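Local coordinates for conjugal transfer protein (Escherichia coli, PDB 5I97), which probably serves as the VirB8-like inner-membrane component of the pKM101 type IV secretion system, which transfers plasmid DNA between bacteria during conjugation, at residues A[58-61]-A[62-66]. Sequence-based numbering, arbitrary orientation.
Sequences LMST and PNVAE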
# COMPACT_ATOMS: atom_id res chain seq x y z
N LEU A 58 22.51 -8.79 -9.38
CA LEU A 58 23.08 -10.01 -8.83
C LEU A 58 22.39 -11.26 -9.38
O LEU A 58 22.98 -12.33 -9.40
CB LEU A 58 22.99 -10.01 -7.31
CG LEU A 58 23.76 -8.92 -6.58
CD1 LEU A 58 23.49 -8.99 -5.09
CD2 LEU A 58 25.26 -9.05 -6.85
N MET A 59 21.15 -11.11 -9.84
CA MET A 59 20.37 -12.24 -10.29
C MET A 59 20.27 -12.30 -11.79
O MET A 59 19.34 -12.88 -12.33
CB MET A 59 18.96 -12.18 -9.69
CG MET A 59 18.93 -12.27 -8.18
SD MET A 59 17.28 -11.97 -7.57
CE MET A 59 17.61 -11.86 -5.82
N SER A 60 21.24 -11.71 -12.48
CA SER A 60 21.22 -11.70 -13.93
C SER A 60 22.58 -12.10 -14.47
O SER A 60 23.59 -11.84 -13.84
CB SER A 60 20.85 -10.31 -14.49
OG SER A 60 19.69 -9.76 -13.88
N THR A 61 22.60 -12.71 -15.65
CA THR A 61 23.82 -12.86 -16.40
C THR A 61 24.23 -11.46 -16.85
O THR A 61 23.39 -10.57 -16.95
CB THR A 61 23.68 -13.79 -17.61
OG1 THR A 61 22.67 -13.28 -18.49
CG2 THR A 61 23.31 -15.21 -17.18
N PRO A 62 25.52 -11.24 -17.09
CA PRO A 62 25.94 -9.89 -17.49
C PRO A 62 25.21 -9.35 -18.72
O PRO A 62 24.97 -8.15 -18.80
CB PRO A 62 27.43 -10.07 -17.78
CG PRO A 62 27.85 -11.20 -16.90
CD PRO A 62 26.67 -12.12 -16.80
N ASN A 63 24.83 -10.23 -19.64
CA ASN A 63 24.08 -9.80 -20.82
C ASN A 63 22.70 -9.29 -20.43
O ASN A 63 22.29 -8.22 -20.86
CB ASN A 63 23.95 -10.94 -21.82
CG ASN A 63 25.30 -11.43 -22.32
OD1 ASN A 63 25.62 -12.61 -22.23
ND2 ASN A 63 26.10 -10.50 -22.84
N VAL A 64 21.99 -10.06 -19.62
CA VAL A 64 20.67 -9.68 -19.14
C VAL A 64 20.77 -8.42 -18.28
O VAL A 64 19.94 -7.53 -18.37
CB VAL A 64 20.03 -10.83 -18.33
CG1 VAL A 64 18.81 -10.35 -17.56
CG2 VAL A 64 19.68 -12.00 -19.25
N ALA A 65 21.82 -8.34 -17.47
CA ALA A 65 21.99 -7.24 -16.54
C ALA A 65 22.19 -5.91 -17.25
O ALA A 65 21.57 -4.91 -16.91
CB ALA A 65 23.17 -7.51 -15.63
N GLU A 66 23.04 -5.90 -18.28
CA GLU A 66 23.43 -4.62 -18.86
C GLU A 66 22.34 -4.12 -19.79
O GLU A 66 22.25 -2.93 -20.06
CB GLU A 66 24.79 -4.77 -19.58
CG GLU A 66 25.01 -3.90 -20.81
CD GLU A 66 26.25 -4.31 -21.59
OE1 GLU A 66 26.83 -5.37 -21.27
OE2 GLU A 66 26.64 -3.58 -22.52
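The side chain of Thr61 lies across that of Val64, its hydroxyl resting on one methyl branch: Thr61 OG1 is 3.3 Å from Val64 CG2. Helix 62-69 begins here, and its start illustrates how a single residue can serve a first turn twice. A chi1 of 59° sets OG1 between the backbone N and the carbonyl carbon of Thr61, turned to the amide of Val64. The resulting bond from Val64 N to Thr61 OG1 is weak, long at 3.5 Å though fairly straight. The main chain grips more firmly. Ala65 N gives its hydrogen to Thr61 O over 2.8 Å, and the next link, Glu66 N to Pro62 O, carries the helical pattern onward. Pro62, at the first helical position, has no N-H to be satisfied.

Next to this polar turn lies a small apolar patch. Ser60 CB packs against Val64 CG1 at 3.7 Å and against Ala65 CB at 3.8 Å, two buried residues of the first turn. The Ser60 hydroxyl, also near Val64 CG1, is hydrogen-bonded to Val56 O in the last turn of helix 49-58 and to Tyr37 OH of helix 27-42, a helix that Val64 also touches through Tyr37 and Arg41. Backbone hydrogen bonds between Val153 and both Met59 and Thr61 tie the linker to strand 151-160. The whole is a threonine N-cap followed by proline, closing the short connection between helices 49-58 and 62-69 in the NTF2-like fold of the VirB8 domain, the part of the longer membrane protein held in this chain.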